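Local coordinates for protein leucine--tRNA ligase (Agrobacterium radiobacter, PDB 5AH5) that probably joins L-leucine to its cognate tRNA at the expense of ATP, as a leucyl-tRNA synthetase of the first synthetase class, at residues Pro158-Val163 / Trp175-Ala180; Leu513-Ala518 / Tyr549-Glu554. All coordinates share one frame; numbering follows the deposited sequence.

Both contacts belong to the synthetase body, but they are separate: their centres lie about 36 Å apart and their nearest atoms about 21 Å apart. In sequence, contact 1 (158-163 with 175-180) is complete before contact 2 (513-518 with 549-554) begins. Contact 1 lies at the protein surface near the catalytic pocket; the side chain of R176 comes within about 6 Å of the bound leucyl-sulfamoyl adenosine and about 9 Å of that of K575, a predicted ATP-binding residue. Contact 2 is structural packing within the nucleotide-binding fold, joining the lead-in segments of two of its parallel strands, 520-524 and 556-560.

Contact 1 of 2, residues Pro158-Val163 / Trp175-Ala180; sequences PVEQTV and WRSGAA
The beta-hairpin turn between strands 153-157 and 162-164 rests through P158, V159 and E160 on the loop leading into strand 182-191, where S177, A179 and A180 receive it. A G1 beta bulge closes the hairpin, Q161 and T162 both facing D157; Q161 has the left-handed backbone such a bulge uses. Its amide is tied back over the turn by a nearly straight bond, NE2 to P158 O at 2.7 Å (173° at the hydrogen).

The apolar part of the contact centres on V159. Its CG1 is anti to the backbone N (chi1 172°), which leaves CG2 beside that N and 3.6 Å from A179 CB. V159 CB also lies 4.1 Å from S177 CB. P158 adds a van der Waals approach of its ring CD to a carbonyl, 3.3 Å from A180 O. No hydrogen bond crosses between the two segments, but D157 bonds to both: OD1 accepts from the backbone N of V159 and of E160, while OD2 bonds S177 OG. The same hydroxyl accepts from A179 N at 3.0 Å (167°), which makes 177-179 an ST turn and bends the chain where A179 meets V159.

E160 is buried, and its OE1 is taken by a salt bridge to R421 and a hydrogen bond from N86. OE2 faces the loop but stands 3.4 Å from S177 N at a poor angle for bonding. R176 does not pair with it: the arginine chain folds over its neighbour instead, placing CD 3.6 Å above the centre of the W175 indole.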
ATOM      1  N   PRO B 158      14.778 -22.104  -8.723  1.00 38.36           N
ATOM      2  CA  PRO B 158      16.051 -22.779  -8.782  1.00 39.70           C
ATOM      3  C   PRO B 158      17.192 -21.800  -8.740  1.00 37.40           C
ATOM      4  O   PRO B 158      18.284 -22.177  -8.362  1.00 40.24           O
ATOM      5  CB  PRO B 158      15.984 -23.570 -10.129  1.00 42.63           C
ATOM      6  CG  PRO B 158      15.056 -22.755 -10.997  1.00 42.77           C
ATOM      7  CD  PRO B 158      14.066 -22.131 -10.032  1.00 40.86           C
ATOM      8  N   VAL B 159      16.965 -20.538  -9.051  1.00 37.29           N
ATOM      9  CA  VAL B 159      18.044 -19.568  -8.933  1.00 39.69           C
ATOM     10  C   VAL B 159      18.165 -19.037  -7.502  1.00 36.67           C
ATOM     11  O   VAL B 159      19.285 -18.893  -7.016  1.00 36.65           O
ATOM     12  CB  VAL B 159      17.905 -18.422  -9.956  1.00 45.89           C
ATOM     13  CG1 VAL B 159      18.919 -17.316  -9.688  1.00 42.17           C
ATOM     14  CG2 VAL B 159      18.075 -18.988 -11.377  1.00 47.98           C
ATOM     15  N   GLU B 160      17.043 -18.782  -6.826  1.00 34.82           N
ATOM     16  CA  GLU B 160      17.104 -18.383  -5.408  1.00 35.82           C
ATOM     17  C   GLU B 160      17.429 -19.581  -4.557  1.00 34.65           C
ATOM     18  O   GLU B 160      17.779 -19.404  -3.380  1.00 32.02           O
ATOM     19  CB  GLU B 160      15.760 -17.914  -4.831  1.00 36.15           C
ATOM     20  CG  GLU B 160      15.168 -16.594  -5.192  1.00 36.92           C
ATOM     21  CD  GLU B 160      16.111 -15.420  -5.260  1.00 37.16           C
ATOM     22  OE1 GLU B 160      17.077 -15.314  -4.486  1.00 35.12           O
ATOM     23  OE2 GLU B 160      15.832 -14.583  -6.131  1.00 40.70           O
ATOM     24  N   GLN B 161      17.161 -20.784  -5.083  1.00 34.00           N
ATOM     25  CA  GLN B 161      17.299 -22.007  -4.306  1.00 38.37           C
ATOM     26  C   GLN B 161      16.371 -21.973  -3.097  1.00 32.57           C
ATOM     27  O   GLN B 161      16.712 -22.396  -1.987  1.00 30.49           O
ATOM     28  CB  GLN B 161      18.792 -22.266  -3.932  1.00 38.88           C
ATOM     29  CG  GLN B 161      19.650 -22.629  -5.162  1.00 46.35           C
ATOM     30  CD  GLN B 161      19.392 -24.085  -5.586  1.00 55.42           C
ATOM     31  OE1 GLN B 161      19.726 -25.020  -4.838  1.00 67.18           O
ATOM     32  NE2 GLN B 161      18.785 -24.293  -6.760  1.00 52.89           N
ATOM     33  N   THR B 162      15.158 -21.516  -3.318  1.00 30.34           N
ATOM     34  CA  THR B 162      14.184 -21.642  -2.271  1.00 31.17           C
ATOM     35  C   THR B 162      12.805 -21.794  -2.746  1.00 29.83           C
ATOM     36  O   THR B 162      12.459 -21.452  -3.881  1.00 29.07           O
ATOM     37  CB  THR B 162      14.288 -20.451  -1.256  1.00 32.62           C
ATOM     38  OG1 THR B 162      13.291 -20.567  -0.223  1.00 29.22           O
ATOM     39  CG2 THR B 162      14.201 -19.123  -1.936  1.00 36.70           C
ATOM     40  N   VAL B 163      12.000 -22.296  -1.831  1.00 26.15           N
ATOM     41  CA  VAL B 163      10.585 -22.301  -2.023  1.00 29.95           C
ATOM     42  C   VAL B 163      10.097 -20.818  -1.994  1.00 27.35           C
ATOM     43  O   VAL B 163      10.698 -19.986  -1.317  1.00 30.93           O
ATOM     44  CB  VAL B 163       9.944 -23.163  -0.922  1.00 27.96           C
ATOM     45  CG1 VAL B 163       8.470 -22.905  -0.786  1.00 30.01           C
ATOM     46  CG2 VAL B 163      10.212 -24.593  -1.175  1.00 28.25           C
ATOM     47  N   TRP B 175       9.860 -13.736  -7.984  1.00 35.53           N
ATOM     48  CA  TRP B 175       9.775 -12.336  -7.572  1.00 38.66           C
ATOM     49  C   TRP B 175      11.049 -11.505  -7.771  1.00 35.91           C
ATOM     50  O   TRP B 175      11.031 -10.351  -8.242  1.00 34.02           O
ATOM     51  CB  TRP B 175       9.377 -12.379  -6.066  1.00 44.00           C
ATOM     52  CG  TRP B 175       9.301 -11.118  -5.386  1.00 43.51           C
ATOM     53  CD1 TRP B 175       8.695  -9.963  -5.844  1.00 46.49           C
ATOM     54  CD2 TRP B 175       9.799 -10.827  -4.085  1.00 42.12           C
ATOM     55  NE1 TRP B 175       8.817  -8.968  -4.902  1.00 46.76           N
ATOM     56  CE2 TRP B 175       9.481  -9.471  -3.808  1.00 43.66           C
ATOM     57  CE3 TRP B 175      10.462 -11.578  -3.115  1.00 42.82           C
ATOM     58  CZ2 TRP B 175       9.833  -8.858  -2.617  1.00 38.42           C
ATOM     59  CZ3 TRP B 175      10.813 -10.979  -1.937  1.00 36.03           C
ATOM     60  CH2 TRP B 175      10.500  -9.632  -1.686  1.00 34.74           C
ATOM     61  N   ARG B 176      12.175 -12.071  -7.386  1.00 30.69           N
ATOM     62  CA  ARG B 176      13.424 -11.339  -7.456  1.00 33.31           C
ATOM     63  C   ARG B 176      14.338 -11.862  -8.584  1.00 34.88           C
ATOM     64  O   ARG B 176      15.112 -11.099  -9.121  1.00 35.97           O
ATOM     65  CB  ARG B 176      14.198 -11.439  -6.128  1.00 33.81           C
ATOM     66  CG  ARG B 176      13.438 -11.003  -4.891  1.00 33.76           C
ATOM     67  CD  ARG B 176      13.093  -9.526  -4.902  1.00 31.03           C
ATOM     68  NE  ARG B 176      14.274  -8.658  -4.827  1.00 28.33           N
ATOM     69  CZ  ARG B 176      14.207  -7.365  -4.518  1.00 33.54           C
ATOM     70  NH1 ARG B 176      13.012  -6.785  -4.291  1.00 42.48           N
ATOM     71  NH2 ARG B 176      15.320  -6.620  -4.451  1.00 34.77           N
ATOM     72  N   SER B 177      14.332 -13.166  -8.841  1.00 35.50           N
ATOM     73  CA  SER B 177      15.288 -13.743  -9.788  1.00 38.47           C
ATOM     74  C   SER B 177      14.898 -13.471 -11.263  1.00 38.80           C
ATOM     75  O   SER B 177      15.765 -13.301 -12.116  1.00 37.19           O
ATOM     76  CB  SER B 177      15.333 -15.234  -9.582  1.00 33.45           C
ATOM     77  OG  SER B 177      14.073 -15.817  -9.802  1.00 32.00           O
ATOM     78  N   GLY B 178      13.591 -13.455 -11.514  1.00 39.98           N
ATOM     79  CA  GLY B 178      13.073 -13.397 -12.862  1.00 46.70           C
ATOM     80  C   GLY B 178      13.257 -14.748 -13.566  1.00 47.83           C
ATOM     81  O   GLY B 178      13.057 -14.810 -14.761  1.00 43.70           O
ATOM     82  N   ALA B 179      13.594 -15.815 -12.809  1.00 42.75           N
ATOM     83  CA  ALA B 179      13.820 -17.169 -13.316  1.00 38.32           C
ATOM     84  C   ALA B 179      12.567 -17.924 -13.292  1.00 37.14           C
ATOM     85  O   ALA B 179      11.726 -17.705 -12.415  1.00 34.64           O
ATOM     86  CB  ALA B 179      14.823 -17.914 -12.441  1.00 44.05           C
ATOM     87  N   ALA B 180      12.448 -18.856 -14.242  1.00 33.66           N
ATOM     88  CA  ALA B 180      11.301 -19.746 -14.328  1.00 36.21           C
ATOM     89  C   ALA B 180      11.228 -20.573 -13.073  1.00 35.10           C
ATOM     90  O   ALA B 180      12.239 -21.105 -12.619  1.00 41.50           O
ATOM     91  CB  ALA B 180      11.391 -20.667 -15.568  1.00 35.17           C
TER

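Contact 2 of 2, residues Leu513-Ala518 / Tyr549-Glu554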
ATOM      1  N   LEU B 513      -2.109   0.299  23.626  1.00 38.59           N
ATOM      2  CA  LEU B 513      -1.610   1.352  22.718  1.00 39.22           C
ATOM      3  C   LEU B 513      -2.168   1.220  21.288  1.00 39.46           C
ATOM      4  O   LEU B 513      -2.654   2.197  20.719  1.00 34.63           O
ATOM      5  CB  LEU B 513      -0.070   1.372  22.637  1.00 41.38           C
ATOM      6  CG  LEU B 513       0.764   1.958  23.766  1.00 41.77           C
ATOM      7  CD1 LEU B 513       2.193   2.224  23.333  1.00 42.40           C
ATOM      8  CD2 LEU B 513       0.131   3.258  24.246  1.00 47.32           C
ATOM      9  N   CYS B 514      -2.071   0.012  20.725  1.00 37.89           N
ATOM     10  CA  CYS B 514      -2.492  -0.293  19.367  1.00 39.22           C
ATOM     11  C   CYS B 514      -3.931  -0.009  19.097  1.00 41.80           C
ATOM     12  O   CYS B 514      -4.290   0.425  18.009  1.00 39.66           O
ATOM     13  CB  CYS B 514      -2.319  -1.771  19.059  1.00 38.68           C
ATOM     14  SG  CYS B 514      -0.778  -2.080  18.263  1.00 43.01           S
ATOM     15  N   ASN B 515      -4.781  -0.366  20.042  1.00 40.27           N
ATOM     16  CA  ASN B 515      -6.214  -0.117  19.859  1.00 39.61           C
ATOM     17  C   ASN B 515      -6.592   1.372  19.894  1.00 36.73           C
ATOM     18  O   ASN B 515      -7.657   1.743  19.431  1.00 35.14           O
ATOM     19  CB  ASN B 515      -7.031  -0.920  20.869  1.00 38.08           C
ATOM     20  CG  ASN B 515      -7.024  -2.424  20.574  1.00 38.23           C
ATOM     21  OD1 ASN B 515      -6.942  -2.883  19.414  1.00 39.72           O
ATOM     22  ND2 ASN B 515      -7.168  -3.194  21.620  1.00 36.05           N
ATOM     23  N   LYS B 516      -5.721   2.210  20.434  1.00 37.27           N
ATOM     24  CA  LYS B 516      -5.889   3.652  20.385  1.00 39.25           C
ATOM     25  C   LYS B 516      -5.271   4.253  19.131  1.00 38.89           C
ATOM     26  O   LYS B 516      -5.932   5.027  18.465  1.00 36.58           O
ATOM     27  CB  LYS B 516      -5.285   4.273  21.615  1.00 41.73           C
ATOM     28  CG  LYS B 516      -6.204   4.064  22.795  1.00 49.35           C
ATOM     29  CD  LYS B 516      -5.611   4.624  24.064  1.00 60.26           C
ATOM     30  CE  LYS B 516      -6.629   4.526  25.210  1.00 71.82           C
ATOM     31  NZ  LYS B 516      -5.986   4.513  26.561  1.00 74.45           N
ATOM     32  N   ILE B 517      -4.048   3.853  18.755  1.00 30.74           N
ATOM     33  CA  ILE B 517      -3.358   4.505  17.609  1.00 32.41           C
ATOM     34  C   ILE B 517      -3.749   3.934  16.203  1.00 32.84           C
ATOM     35  O   ILE B 517      -3.813   4.661  15.242  1.00 30.92           O
ATOM     36  CB  ILE B 517      -1.871   4.627  17.868  1.00 30.69           C
ATOM     37  CG1 ILE B 517      -1.172   5.632  16.905  1.00 31.34           C
ATOM     38  CG2 ILE B 517      -1.204   3.267  17.795  1.00 36.94           C
ATOM     39  CD1 ILE B 517      -1.715   7.062  16.925  1.00 30.95           C
ATOM     40  N   ALA B 518      -4.090   2.656  16.141  1.00 32.46           N
ATOM     41  CA  ALA B 518      -4.431   1.968  14.927  1.00 33.80           C
ATOM     42  C   ALA B 518      -5.943   1.692  14.915  1.00 31.63           C
ATOM     43  O   ALA B 518      -6.517   1.711  15.962  1.00 34.75           O
ATOM     44  CB  ALA B 518      -3.635   0.652  14.866  1.00 32.64           C
ATOM     45  N   TYR B 549      -5.267  -9.897  20.050  1.00 29.15           N
ATOM     46  CA  TYR B 549      -4.216  -8.884  20.170  1.00 29.88           C
ATOM     47  C   TYR B 549      -4.727  -7.448  19.952  1.00 31.38           C
ATOM     48  O   TYR B 549      -4.177  -6.468  20.516  1.00 35.95           O
ATOM     49  CB  TYR B 549      -3.104  -9.173  19.196  1.00 33.28           C
ATOM     50  CG  TYR B 549      -2.316 -10.461  19.499  1.00 33.02           C
ATOM     51  CD1 TYR B 549      -2.771 -11.685  19.041  1.00 33.99           C
ATOM     52  CD2 TYR B 549      -1.159 -10.435  20.261  1.00 34.26           C
ATOM     53  CE1 TYR B 549      -2.093 -12.844  19.319  1.00 36.61           C
ATOM     54  CE2 TYR B 549      -0.463 -11.604  20.558  1.00 35.43           C
ATOM     55  CZ  TYR B 549      -0.944 -12.799  20.074  1.00 37.46           C
ATOM     56  OH  TYR B 549      -0.299 -13.987  20.278  1.00 40.38           O
ATOM     57  N   ILE B 550      -5.724  -7.328  19.075  1.00 32.07           N
ATOM     58  CA  ILE B 550      -6.242  -6.063  18.675  1.00 32.55           C
ATOM     59  C   ILE B 550      -7.731  -6.163  18.535  1.00 34.24           C
ATOM     60  O   ILE B 550      -8.246  -7.250  18.446  1.00 37.51           O
ATOM     61  CB  ILE B 550      -5.634  -5.601  17.348  1.00 33.95           C
ATOM     62  CG1 ILE B 550      -5.816  -6.668  16.261  1.00 35.48           C
ATOM     63  CG2 ILE B 550      -4.178  -5.297  17.527  1.00 34.24           C
ATOM     64  CD1 ILE B 550      -5.196  -6.336  14.928  1.00 33.10           C
ATOM     65  N   GLU B 551      -8.419  -5.017  18.492  1.00 38.75           N
ATOM     66  CA  GLU B 551      -9.898  -4.995  18.392  1.00 41.78           C
ATOM     67  C   GLU B 551     -10.436  -4.507  17.045  1.00 40.59           C
ATOM     68  O   GLU B 551     -11.643  -4.336  16.884  1.00 42.90           O
ATOM     69  CB  GLU B 551     -10.480  -4.178  19.557  1.00 46.30           C
ATOM     70  CG  GLU B 551     -10.584  -5.001  20.864  1.00 59.91           C
ATOM     71  CD  GLU B 551     -10.742  -4.178  22.163  1.00 70.84           C
ATOM     72  OE1 GLU B 551     -10.797  -2.917  22.138  1.00 79.45           O
ATOM     73  OE2 GLU B 551     -10.812  -4.804  23.243  1.00 74.11           O
ATOM     74  N   PHE B 552      -9.557  -4.333  16.068  1.00 38.11           N
ATOM     75  CA  PHE B 552      -9.953  -3.842  14.736  1.00 35.04           C
ATOM     76  C   PHE B 552      -9.561  -4.890  13.728  1.00 35.07           C
ATOM     77  O   PHE B 552      -8.723  -5.750  14.001  1.00 35.56           O
ATOM     78  CB  PHE B 552      -9.331  -2.470  14.429  1.00 33.89           C
ATOM     79  CG  PHE B 552      -7.849  -2.443  14.572  1.00 33.19           C
ATOM     80  CD1 PHE B 552      -7.263  -2.217  15.813  1.00 32.45           C
ATOM     81  CD2 PHE B 552      -7.036  -2.727  13.482  1.00 34.48           C
ATOM     82  CE1 PHE B 552      -5.892  -2.192  15.951  1.00 35.44           C
ATOM     83  CE2 PHE B 552      -5.665  -2.762  13.626  1.00 36.39           C
ATOM     84  CZ  PHE B 552      -5.086  -2.492  14.863  1.00 37.25           C
ATOM     85  N   ASP B 553     -10.170  -4.820  12.565  1.00 32.95           N
ATOM     86  CA  ASP B 553     -10.201  -5.917  11.616  1.00 36.33           C
ATOM     87  C   ASP B 553      -9.522  -5.570  10.317  1.00 35.02           C
ATOM     88  O   ASP B 553      -9.421  -6.423   9.437  1.00 34.09           O
ATOM     89  CB  ASP B 553     -11.682  -6.274  11.330  1.00 40.13           C
ATOM     90  CG  ASP B 553     -11.865  -7.708  10.891  1.00 46.37           C
ATOM     91  OD1 ASP B 553     -11.430  -8.611  11.640  1.00 53.57           O
ATOM     92  OD2 ASP B 553     -12.453  -7.960   9.834  1.00 44.58           O
ATOM     93  N   GLU B 554      -9.087  -4.320  10.162  1.00 33.73           N
ATOM     94  CA  GLU B 554      -8.460  -3.866   8.920  1.00 34.51           C
ATOM     95  C   GLU B 554      -7.356  -2.959   9.297  1.00 33.39           C
ATOM     96  O   GLU B 554      -7.575  -2.114  10.137  1.00 31.11           O
ATOM     97  CB  GLU B 554      -9.432  -3.094   7.996  1.00 35.69           C
ATOM     98  CG  GLU B 554     -10.371  -4.028   7.265  1.00 36.66           C
ATOM     99  CD  GLU B 554      -9.740  -4.778   6.088  1.00 36.04           C
ATOM    100  OE1 GLU B 554      -8.670  -4.379   5.538  1.00 32.88           O
ATOM    101  OE2 GLU B 554     -10.354  -5.771   5.676  1.00 33.94           O
TER
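One hydrogen bond joins N515, on the last turn of helix 511-517, to the loop beyond helix 533-546: E551 N donates to N515 OD1 over 2.8 Å with 152° at the hydrogen. The donor approaches tilted 34° from the carbonyl plane. The E551 side chain crosses that of N515 at about a right angle, the amide and carboxylate planes nearly parallel, and N515 ND2 and E551 OE1 stay 3.7 Å apart without a hydrogen bond.

Packing round the F552 ring is mixed. Its CG sits between the backbone N and the carbonyl carbon (chi1 54°), a setting that carries the ring to the helix end, where CZ meets A518 CB at 3.5 Å. I550 CD1 lies over one ring face, 3.8 Å above the plane, and the backbone atom A518 C over the opposite one, both offset toward the rim. Backbone C514 O approaches the ring obliquely while accepting the helical bond from A518 N. A looser apolar contact sets C514 CB 4.3 Å from I550 CG2.

The side chains of I550 and F552 also touch T541 of helix 533-546, the helix of the beta-alpha-beta unit between strands 520-524 and 556-560; 513-518 leads into the first strand and 549-554 into the second.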